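Two-component system sensor histidine kinase (Bacteroides thetaiotaomicron, PDB 3OTT) probably senses saccharides outside the cell through this propeller-bearing extracellular region and passes the signal on as a histidine kinase and transcription regulator. Local coordinates at residues B[461-475]-B[489-503]. Sequence-based numbering, arbitrary orientation.
Sequences QNYSVHNGLSGMFIN and LYNNKGIDKINPRTR
Arg503 and Ile498 hold the phenol ring of Tyr463 between them, a worked example of how one propeller blade is pinned to the next. Arg503 NH2 sits over the centre of one face, while Arg503 CZ lies off-centre, 4.4 Å from the centroid of the Tyr463 ring, in a cation-pi contact; over the opposite face, Ile498 CD1 makes a CH-pi contact at 4.2 Å from the same centroid. The guanidinium stands steeply to the ring, at 73°. A bend at chi3 (70°) turns the arginine chain back over the tyrosine, while the Gln461 amide stacks nearly flat on the guanidinium.

Polar bonds fix this group further. Arg503 NH2 donates to Asn462 O (3.1 Å), which lies in the guanidinium plane and also accepts from Asn467 ND2, and Arg503 NE gives a straight but weak bond to Tyr463 OH. Replacing Arg503 by alanine is likely to leave one face of the tyrosine without its cation and Asn462 O with one donor fewer. Farther along, buried Asp496 receives Ser470 N on OD2 (2.9 Å), and its carboxylate also meets Ser470 OG; Lys507 bonds to that hydroxyl. Asn492 ND2 adds a weak bond to Ser470 O.

Within the following blade itself, strand 474-479 pairs with strand 485-489: Ile474 and Leu489 form an antiparallel non-hydrogen-bonded pair, Leu489 CD2 4.0 Å from Ile474 CG1, and Tyr490 N donates to Phe473 O (2.8 Å). The Tyr463 group thus fastens strand 457-463 of the preceding blade to the sheet spanning 474-508, and the Asp496-Ser470 bonds hold the connection between them: the blade-to-blade packing of a beta-propeller.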
loop_
_atom_site.group_PDB
_atom_site.type_symbol
_atom_site.label_atom_id
_atom_site.label_comp_id
_atom_site.label_asym_id
_atom_site.label_seq_id
_atom_site.Cartn_x
_atom_site.Cartn_y
_atom_site.Cartn_z
ATOM N N GLN B 461 45.560 10.126 0.010
ATOM C CA GLN B 461 46.085 9.525 1.238
ATOM C C GLN B 461 45.207 8.384 1.631
ATOM O O GLN B 461 43.981 8.395 1.373
ATOM C CB GLN B 461 46.119 10.529 2.422
ATOM C CG GLN B 461 47.057 11.764 2.250
ATOM C CD GLN B 461 47.135 12.709 3.517
ATOM O OE1 GLN B 461 46.151 12.918 4.223
ATOM N NE2 GLN B 461 48.316 13.258 3.779
ATOM N N ASN B 462 45.801 7.442 2.361
ATOM C CA ASN B 462 45.026 6.311 2.935
ATOM C C ASN B 462 45.623 6.026 4.278
ATOM O O ASN B 462 46.824 6.127 4.468
ATOM C CB ASN B 462 45.000 5.102 1.947
ATOM C CG ASN B 462 44.394 3.791 2.564
ATOM O OD1 ASN B 462 45.143 2.815 2.837
ATOM N ND2 ASN B 462 43.058 3.756 2.759
ATOM N N TYR B 463 44.783 5.791 5.279
ATOM C CA TYR B 463 45.280 5.371 6.593
ATOM C C TYR B 463 44.903 3.891 6.745
ATOM O O TYR B 463 43.744 3.540 6.525
ATOM C CB TYR B 463 44.634 6.213 7.718
ATOM C CG TYR B 463 45.238 7.594 7.883
ATOM C CD1 TYR B 463 44.657 8.721 7.289
ATOM C CD2 TYR B 463 46.428 7.777 8.606
ATOM C CE1 TYR B 463 45.235 9.997 7.425
ATOM C CE2 TYR B 463 47.014 9.017 8.710
ATOM C CZ TYR B 463 46.411 10.123 8.128
ATOM O OH TYR B 463 47.010 11.346 8.300
ATOM N N SER B 464 45.840 3.039 7.185
ATOM C CA SER B 464 45.536 1.624 7.345
ATOM C C SER B 464 46.370 0.956 8.469
ATOM O O SER B 464 47.150 1.633 9.148
ATOM C CB SER B 464 45.854 0.932 6.047
ATOM O OG SER B 464 47.247 0.953 5.863
ATOM N N VAL B 465 46.276 -0.374 8.583
ATOM C CA VAL B 465 47.106 -1.123 9.534
ATOM C C VAL B 465 48.615 -0.923 9.285
ATOM O O VAL B 465 49.386 -1.063 10.222
ATOM C CB VAL B 465 46.693 -2.649 9.632
ATOM C CG1 VAL B 465 47.522 -3.371 10.657
ATOM C CG2 VAL B 465 45.340 -2.773 10.138
ATOM N N HIS B 466 49.030 -0.589 8.054
ATOM C CA HIS B 466 50.454 -0.356 7.741
ATOM C C HIS B 466 51.032 1.020 8.142
ATOM O O HIS B 466 52.234 1.156 8.338
ATOM C CB HIS B 466 50.752 -0.622 6.246
ATOM C CG HIS B 466 50.361 -2.001 5.800
ATOM N ND1 HIS B 466 49.398 -2.229 4.836
ATOM C CD2 HIS B 466 50.753 -3.225 6.240
ATOM C CE1 HIS B 466 49.239 -3.532 4.677
ATOM N NE2 HIS B 466 50.041 -4.158 5.523
ATOM N N ASN B 467 50.194 2.033 8.283
ATOM C CA ASN B 467 50.732 3.330 8.702
ATOM C C ASN B 467 50.087 3.915 10.002
ATOM O O ASN B 467 49.980 5.126 10.144
ATOM C CB ASN B 467 50.746 4.339 7.506
ATOM C CG ASN B 467 49.348 4.675 7.024
ATOM O OD1 ASN B 467 48.370 4.283 7.649
ATOM N ND2 ASN B 467 49.241 5.398 5.906
ATOM N N GLY B 468 49.699 3.043 10.940
ATOM C CA GLY B 468 49.362 3.441 12.316
ATOM C C GLY B 468 47.973 3.040 12.802
ATOM O O GLY B 468 47.756 2.979 13.988
ATOM N N LEU B 469 47.022 2.769 11.921
ATOM C CA LEU B 469 45.697 2.321 12.431
ATOM C C LEU B 469 45.736 0.989 13.152
ATOM O O LEU B 469 46.595 0.168 12.901
ATOM C CB LEU B 469 44.632 2.233 11.354
ATOM C CG LEU B 469 44.080 3.501 10.773
ATOM C CD1 LEU B 469 42.971 3.090 9.851
ATOM C CD2 LEU B 469 43.586 4.352 11.912
ATOM N N SER B 470 44.795 0.835 14.067
ATOM C CA SER B 470 44.614 -0.360 14.898
ATOM C C SER B 470 43.906 -1.492 14.199
ATOM O O SER B 470 43.801 -2.576 14.779
ATOM C CB SER B 470 43.766 0.017 16.135
ATOM O OG SER B 470 44.483 0.957 16.978
ATOM N N GLY B 471 43.386 -1.241 12.993
ATOM C CA GLY B 471 42.539 -2.185 12.237
ATOM C C GLY B 471 42.013 -1.583 10.942
ATOM O O GLY B 471 42.260 -0.404 10.653
ATOM N N MET B 472 41.270 -2.374 10.159
ATOM C CA MET B 472 40.859 -1.962 8.815
ATOM C C MET B 472 39.348 -1.707 8.709
ATOM O O MET B 472 38.890 -1.122 7.696
ATOM C CB MET B 472 41.321 -2.960 7.755
ATOM C CG MET B 472 42.852 -2.952 7.524
ATOM S SD MET B 472 43.472 -1.325 6.953
ATOM C CE MET B 472 42.977 -1.278 5.262
ATOM N N PHE B 473 38.610 -2.126 9.750
ATOM C CA PHE B 473 37.163 -1.898 9.865
ATOM C C PHE B 473 36.844 -0.694 10.721
ATOM O O PHE B 473 36.856 -0.732 11.981
ATOM C CB PHE B 473 36.417 -3.125 10.382
ATOM C CG PHE B 473 37.125 -4.400 10.068
ATOM C CD1 PHE B 473 36.733 -5.179 8.964
ATOM C CD2 PHE B 473 38.242 -4.793 10.827
ATOM C CE1 PHE B 473 37.410 -6.354 8.637
ATOM C CE2 PHE B 473 38.939 -5.957 10.517
ATOM C CZ PHE B 473 38.514 -6.754 9.418
ATOM N N ILE B 474 36.516 0.364 10.013
ATOM C CA ILE B 474 36.317 1.645 10.669
ATOM C C ILE B 474 34.847 2.072 10.621
ATOM O O ILE B 474 34.258 2.145 9.547
ATOM C CB ILE B 474 37.294 2.664 10.113
ATOM C CG1 ILE B 474 38.703 2.317 10.616
ATOM C CG2 ILE B 474 37.082 3.993 10.773
ATOM C CD1 ILE B 474 39.524 1.570 9.793
ATOM N N ASN B 475 34.244 2.290 11.786
ATOM C CA ASN B 475 32.836 2.651 11.868
ATOM C C ASN B 475 32.554 4.135 11.671
ATOM O O ASN B 475 31.654 4.442 10.938
ATOM C CB ASN B 475 32.147 2.139 13.162
ATOM C CG ASN B 475 31.678 0.621 13.087
ATOM O OD1 ASN B 475 32.380 -0.256 12.577
ATOM N ND2 ASN B 475 30.496 0.340 13.658
ATOM N N LEU B 489 36.819 2.090 15.638
ATOM C CA LEU B 489 37.006 0.815 14.918
ATOM C C LEU B 489 36.049 -0.282 15.404
ATOM O O LEU B 489 35.649 -0.279 16.528
ATOM C CB LEU B 489 38.473 0.310 14.977
ATOM C CG LEU B 489 39.483 1.393 14.522
ATOM C CD1 LEU B 489 39.942 2.284 15.704
ATOM C CD2 LEU B 489 40.638 0.842 13.787
ATOM N N TYR B 490 35.680 -1.208 14.531
ATOM C CA TYR B 490 34.736 -2.272 14.882
ATOM C C TYR B 490 35.443 -3.264 15.832
ATOM O O TYR B 490 36.582 -3.715 15.563
ATOM C CB TYR B 490 34.231 -2.948 13.601
ATOM C CG TYR B 490 33.343 -4.182 13.804
ATOM C CD1 TYR B 490 31.994 -4.050 14.208
ATOM C CD2 TYR B 490 33.843 -5.495 13.588
ATOM C CE1 TYR B 490 31.161 -5.172 14.394
ATOM C CE2 TYR B 490 33.002 -6.650 13.777
ATOM C CZ TYR B 490 31.658 -6.462 14.165
ATOM O OH TYR B 490 30.818 -7.555 14.360
ATOM N N ASN B 491 34.779 -3.593 16.936
ATOM C CA ASN B 491 35.282 -4.628 17.909
ATOM C C ASN B 491 36.809 -4.602 18.148
ATOM O O ASN B 491 37.533 -5.543 17.865
ATOM C CB ASN B 491 34.756 -6.057 17.593
ATOM C CG ASN B 491 34.894 -7.026 18.813
ATOM O OD1 ASN B 491 34.625 -6.640 19.973
ATOM N ND2 ASN B 491 35.347 -8.266 18.555
ATOM N N ASN B 492 37.261 -3.470 18.677
ATOM C CA ASN B 492 38.670 -3.146 18.899
ATOM C C ASN B 492 38.822 -2.648 20.349
ATOM O O ASN B 492 37.885 -2.745 21.139
ATOM C CB ASN B 492 39.077 -2.026 17.928
ATOM C CG ASN B 492 40.584 -2.047 17.582
ATOM O OD1 ASN B 492 41.428 -1.640 18.377
ATOM N ND2 ASN B 492 40.901 -2.510 16.385
ATOM N N LYS B 493 39.964 -2.076 20.683
ATOM C CA LYS B 493 40.211 -1.597 22.054
ATOM C C LYS B 493 40.583 -0.111 21.961
ATOM O O LYS B 493 41.461 0.250 21.204
ATOM C CB LYS B 493 41.361 -2.414 22.731
ATOM C CG LYS B 493 41.224 -3.979 22.593
ATOM C CD LYS B 493 42.107 -4.862 23.554
ATOM C CE LYS B 493 43.633 -4.760 23.288
ATOM N NZ LYS B 493 44.307 -6.018 22.682
ATOM N N GLY B 494 39.923 0.737 22.722
ATOM C CA GLY B 494 40.223 2.145 22.692
ATOM C C GLY B 494 39.675 2.790 21.409
ATOM O O GLY B 494 38.860 2.182 20.674
ATOM N N ILE B 495 40.124 4.011 21.152
ATOM C CA ILE B 495 39.841 4.750 19.902
ATOM C C ILE B 495 41.147 5.385 19.409
ATOM O O ILE B 495 42.065 5.659 20.178
ATOM C CB ILE B 495 38.663 5.835 20.056
ATOM C CG1 ILE B 495 38.999 6.853 21.122
ATOM C CG2 ILE B 495 37.250 5.177 20.361
ATOM C CD1 ILE B 495 37.938 7.990 21.226
ATOM N N ASP B 496 41.253 5.565 18.108
ATOM C CA ASP B 496 42.493 6.025 17.534
ATOM C C ASP B 496 42.354 7.527 17.357
ATOM O O ASP B 496 41.233 8.022 17.165
ATOM C CB ASP B 496 42.800 5.288 16.208
ATOM C CG ASP B 496 43.468 3.881 16.424
ATOM O OD1 ASP B 496 43.753 3.507 17.576
ATOM O OD2 ASP B 496 43.718 3.125 15.439
ATOM N N LYS B 497 43.479 8.230 17.466
ATOM C CA LYS B 497 43.554 9.666 17.296
ATOM C C LYS B 497 44.560 9.917 16.188
ATOM O O LYS B 497 45.725 9.501 16.298
ATOM C CB LYS B 497 43.976 10.386 18.581
ATOM C CG LYS B 497 44.193 11.920 18.369
ATOM C CD LYS B 497 44.588 12.767 19.615
ATOM C CE LYS B 497 46.000 12.487 20.102
ATOM N NZ LYS B 497 46.968 13.367 19.497
ATOM N N ILE B 498 44.086 10.537 15.106
ATOM C CA ILE B 498 44.946 10.958 14.023
ATOM C C ILE B 498 45.260 12.478 14.046
ATOM O O ILE B 498 44.367 13.335 14.163
ATOM C CB ILE B 498 44.316 10.656 12.661
ATOM C CG1 ILE B 498 44.013 9.190 12.532
ATOM C CG2 ILE B 498 45.274 11.097 11.512
ATOM C CD1 ILE B 498 43.265 8.885 11.317
ATOM N N ASN B 499 46.527 12.800 13.944
ATOM C CA ASN B 499 46.937 14.172 13.731
ATOM C C ASN B 499 47.213 14.251 12.234
ATOM O O ASN B 499 48.212 13.747 11.766
ATOM C CB ASN B 499 48.138 14.533 14.586
ATOM C CG ASN B 499 48.653 15.935 14.322
ATOM O OD1 ASN B 499 48.588 16.428 13.193
ATOM N ND2 ASN B 499 49.201 16.578 15.372
ATOM N N PRO B 500 46.285 14.834 11.478
ATOM C CA PRO B 500 46.315 14.862 10.037
ATOM C C PRO B 500 47.529 15.606 9.460
ATOM O O PRO B 500 47.882 15.356 8.318
ATOM C CB PRO B 500 45.020 15.614 9.660
ATOM C CG PRO B 500 44.634 16.342 10.855
ATOM C CD PRO B 500 45.244 15.696 12.045
ATOM N N ARG B 501 48.158 16.492 10.246
ATOM C CA ARG B 501 49.283 17.299 9.776
ATOM C C ARG B 501 50.590 16.524 9.813
ATOM O O ARG B 501 51.355 16.592 8.869
ATOM C CB ARG B 501 49.389 18.609 10.578
ATOM C CG ARG B 501 48.233 19.633 10.248
ATOM C CD ARG B 501 48.004 20.709 11.360
ATOM N NE ARG B 501 48.149 20.185 12.734
ATOM C CZ ARG B 501 47.180 19.618 13.450
ATOM N NH1 ARG B 501 45.947 19.488 12.956
ATOM N NH2 ARG B 501 47.449 19.193 14.674
ATOM N N THR B 502 50.841 15.772 10.886
ATOM C CA THR B 502 52.040 14.923 10.998
ATOM C C THR B 502 51.740 13.475 10.553
ATOM O O THR B 502 52.643 12.704 10.259
ATOM C CB THR B 502 52.537 14.875 12.465
ATOM O OG1 THR B 502 51.439 14.517 13.302
ATOM C CG2 THR B 502 53.097 16.249 12.951
ATOM N N ARG B 503 50.462 13.104 10.552
ATOM C CA ARG B 503 50.011 11.799 10.145
ATOM C C ARG B 503 50.247 10.789 11.263
ATOM O O ARG B 503 50.132 9.576 11.037
ATOM C CB ARG B 503 50.690 11.337 8.852
ATOM C CG ARG B 503 50.424 12.259 7.658
ATOM C CD ARG B 503 50.538 11.473 6.366
ATOM N NE ARG B 503 49.403 10.549 6.252
ATOM C CZ ARG B 503 49.329 9.495 5.425
ATOM N NH1 ARG B 503 50.346 9.182 4.612
ATOM N NH2 ARG B 503 48.218 8.747 5.431
#